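Local coordinates for protein major pollen allergen Pla l 1 (Plantago lanceolata, PDB 4Z8W) that is a secreted pollen allergen of the Ole e 1-like family that carries a zinc ion in this crystal and whose biological role is not firmly known, at residues A[74-79]-A[100-105]. Residues are numbered along the deposited sequence; the frame is centred on the assembly and turned at random.
Sequences CEIKLV and SKVDLS
Antiparallel pairing at the edge of a four-stranded sheet in this Ole e 1-like beta fold joins Ile-76 to Ser-100, where the short outer strand 100-102 runs along strand 74-80. The two exchange backbone bonds as a hydrogen-bonded pair: Ile-76 N gives to Ser-100 O at 2.8 Å, and Ser-100 N returns a bond to Ile-76 O at 2.9 Å. The bond from Val-102 N to Cys-74 O is weak at 3.4 Å.

The inner face carries apolar groups, suited to burial against strands 8-18 and 114-123. Val-102 sets CG1 between its backbone N and carbonyl carbon (chi1 59°), and this one methyl touches both Cys-74 CB (3.6 Å) and Ile-76 CD1 (3.8 Å). Ser-100 is small, and its hydroxyl can be buried here because OG is hydrogen-bonded to Lys-118 O. On the other face the side chains of Glu-75 and Lys-101 run alongside each other in the same direction, as suits long charged chains near solvent; the lysine NZ bonds Thr-99 OG1, and Glu-75 OE2 meets the lysine's CE at 3.4 Å without forming a salt bridge. The disulfide from Cys-74 to Cys-42 ties in the neighbouring strand 37-42. Two residues after Val-102, Leu-104 points its CB toward strand 74-80, and Leu-104 CD1 rests 3.8 Å from Cys-74 SG.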
ATOM      1  N   CYS A  74     -10.880  -6.390   0.796  1.00 24.26           N
ATOM      2  CA  CYS A  74     -10.015  -5.396   1.407  1.00 25.54           C
ATOM      3  C   CYS A  74      -8.828  -5.049   0.539  1.00 26.64           C
ATOM      4  O   CYS A  74      -8.155  -5.969  -0.010  1.00 25.09           O
ATOM      5  CB  CYS A  74      -9.473  -5.969   2.712  1.00 28.68           C
ATOM      6  SG  CYS A  74     -10.764  -6.322   3.911  1.00 35.78           S
ATOM      7  N   GLU A  75      -8.463  -3.771   0.511  1.00 22.38           N
ATOM      8  CA  GLU A  75      -7.252  -3.393  -0.165  1.00 22.84           C
ATOM      9  C   GLU A  75      -6.652  -2.122   0.338  1.00 23.23           C
ATOM     10  O   GLU A  75      -7.366  -1.263   0.924  1.00 24.28           O
ATOM     11  CB  GLU A  75      -7.423  -3.347  -1.704  1.00 30.38           C
ATOM     12  CG  GLU A  75      -8.290  -2.215  -2.169  1.00 39.85           C
ATOM     13  CD  GLU A  75      -8.853  -2.467  -3.585  1.00 48.82           C
ATOM     14  OE1 GLU A  75      -9.216  -1.485  -4.234  1.00 54.12           O
ATOM     15  OE2 GLU A  75      -8.975  -3.629  -4.021  1.00 53.27           O
ATOM     16  N   ILE A  76      -5.334  -2.014   0.156  1.00 22.11           N
ATOM     17  CA  ILE A  76      -4.558  -0.871   0.639  1.00 21.72           C
ATOM     18  C   ILE A  76      -4.235   0.067  -0.531  1.00 26.21           C
ATOM     19  O   ILE A  76      -3.656  -0.368  -1.569  1.00 21.96           O
ATOM     20  CB  ILE A  76      -3.293  -1.257   1.419  1.00 22.48           C
ATOM     21  CG1 ILE A  76      -3.628  -2.000   2.706  1.00 27.41           C
ATOM     22  CG2 ILE A  76      -2.559   0.018   1.909  1.00 21.89           C
ATOM     23  CD1 ILE A  76      -3.940  -3.457   2.473  1.00 31.96           C
ATOM     24  N   LYS A  77      -4.577   1.364  -0.376  1.00 25.93           N
ATOM     25  CA  LYS A  77      -4.184   2.385  -1.387  1.00 23.37           C
ATOM     26  C   LYS A  77      -3.256   3.466  -0.830  1.00 23.07           C
ATOM     27  O   LYS A  77      -3.294   3.754   0.362  1.00 23.08           O
ATOM     28  CB  LYS A  77      -5.428   3.003  -2.080  1.00 23.14           C
ATOM     29  CG  LYS A  77      -6.326   3.885  -1.186  1.00 33.11           C
ATOM     30  CD  LYS A  77      -7.583   4.304  -2.004  1.00 34.81           C
ATOM     31  CE  LYS A  77      -8.596   5.090  -1.176  1.00 43.60           C
ATOM     32  NZ  LYS A  77      -7.905   6.050  -0.267  1.00 41.51           N
ATOM     33  N   LEU A  78      -2.377   4.008  -1.682  1.00 23.56           N
ATOM     34  CA  LEU A  78      -1.562   5.172  -1.283  1.00 22.81           C
ATOM     35  C   LEU A  78      -2.530   6.367  -1.220  1.00 24.73           C
ATOM     36  O   LEU A  78      -3.487   6.401  -1.965  1.00 26.50           O
ATOM     37  CB  LEU A  78      -0.541   5.514  -2.353  1.00 21.66           C
ATOM     38  CG  LEU A  78       0.548   4.458  -2.585  1.00 21.77           C
ATOM     39  CD1 LEU A  78       1.481   4.891  -3.728  1.00 21.84           C
ATOM     40  CD2 LEU A  78       1.280   4.182  -1.285  1.00 20.54           C
ATOM     41  N   VAL A  79      -2.333   7.282  -0.285  1.00 24.37           N
ATOM     42  CA  VAL A  79      -3.198   8.515  -0.333  1.00 25.97           C
ATOM     43  C   VAL A  79      -2.266   9.738  -0.434  1.00 27.51           C
ATOM     44  O   VAL A  79      -2.339  10.501  -1.423  1.00 31.75           O
ATOM     45  CB  VAL A  79      -4.043   8.685   0.954  1.00 28.69           C
ATOM     46  CG1 VAL A  79      -4.923   9.940   0.837  1.00 25.34           C
ATOM     47  CG2 VAL A  79      -4.820   7.394   1.306  1.00 28.68           C
ATOM     48  N   SER A 100      -2.870  -2.744  -2.985  1.00 26.19           N
ATOM     49  CA  SER A 100      -2.392  -4.011  -2.472  1.00 29.88           C
ATOM     50  C   SER A 100      -3.522  -4.773  -1.799  1.00 30.38           C
ATOM     51  O   SER A 100      -4.085  -4.303  -0.817  1.00 27.79           O
ATOM     52  CB  SER A 100      -1.197  -3.827  -1.504  1.00 25.36           C
ATOM     53  OG  SER A 100      -0.085  -3.434  -2.287  1.00 31.42           O
ATOM     54  N   LYS A 101      -3.797  -5.988  -2.276  1.00 23.57           N
ATOM     55  CA  LYS A 101      -4.867  -6.746  -1.685  1.00 26.12           C
ATOM     56  C   LYS A 101      -4.363  -7.396  -0.394  1.00 23.89           C
ATOM     57  O   LYS A 101      -3.188  -7.726  -0.244  1.00 28.01           O
ATOM     58  CB  LYS A 101      -5.328  -7.862  -2.667  1.00 29.81           C
ATOM     59  CG  LYS A 101      -6.373  -7.374  -3.692  1.00 38.12           C
ATOM     60  CD  LYS A 101      -6.034  -6.045  -4.275  1.00 35.29           C
ATOM     61  CE  LYS A 101      -6.770  -5.767  -5.590  1.00 43.51           C
ATOM     62  NZ  LYS A 101      -5.751  -5.045  -6.400  1.00 39.04           N
ATOM     63  N   VAL A 102      -5.277  -7.674   0.491  1.00 22.60           N
ATOM     64  CA  VAL A 102      -4.924  -8.374   1.699  1.00 26.29           C
ATOM     65  C   VAL A 102      -6.027  -9.373   1.971  1.00 28.91           C
ATOM     66  O   VAL A 102      -7.201  -9.137   1.644  1.00 23.46           O
ATOM     67  CB  VAL A 102      -4.726  -7.415   2.910  1.00 23.74           C
ATOM     68  CG1 VAL A 102      -5.984  -6.606   3.223  1.00 27.55           C
ATOM     69  CG2 VAL A 102      -4.181  -8.118   4.140  1.00 21.72           C
ATOM     70  N   ASP A 103      -5.633 -10.467   2.619  1.00 28.62           N
ATOM     71  CA  ASP A 103      -6.551 -11.543   3.048  1.00 31.13           C
ATOM     72  C   ASP A 103      -6.783 -11.427   4.542  1.00 26.93           C
ATOM     73  O   ASP A 103      -5.894 -11.716   5.345  1.00 29.51           O
ATOM     74  CB  ASP A 103      -5.942 -12.914   2.698  1.00 31.02           C
ATOM     75  CG  ASP A 103      -6.669 -14.091   3.361  1.00 36.42           C
ATOM     76  OD1 ASP A 103      -7.828 -13.929   3.830  1.00 32.45           O
ATOM     77  OD2 ASP A 103      -6.058 -15.207   3.373  1.00 35.33           O
ATOM     78  N   LEU A 104      -7.994 -11.030   4.899  1.00 22.36           N
ATOM     79  CA  LEU A 104      -8.414 -10.947   6.300  1.00 27.72           C
ATOM     80  C   LEU A 104      -9.629 -11.892   6.495  1.00 28.82           C
ATOM     81  O   LEU A 104     -10.469 -11.659   7.399  1.00 29.07           O
ATOM     82  CB  LEU A 104      -8.820  -9.503   6.717  1.00 24.59           C
ATOM     83  CG  LEU A 104      -7.611  -8.500   6.586  1.00 25.85           C
ATOM     84  CD1 LEU A 104      -8.130  -7.046   6.601  1.00 25.17           C
ATOM     85  CD2 LEU A 104      -6.545  -8.692   7.702  1.00 26.95           C
ATOM     86  N   SER A 105      -9.701 -12.937   5.650  1.00 25.80           N
ATOM     87  CA  SER A 105     -10.869 -13.867   5.677  1.00 29.63           C
ATOM     88  C   SER A 105     -10.742 -14.852   6.838  1.00 31.58           C
ATOM     89  O   SER A 105      -9.629 -15.445   7.078  1.00 28.90           O
ATOM     90  CB  SER A 105     -10.989 -14.682   4.359  1.00 31.92           C
ATOM     91  OG  SER A 105     -12.232 -15.399   4.261  1.00 30.67           O
TER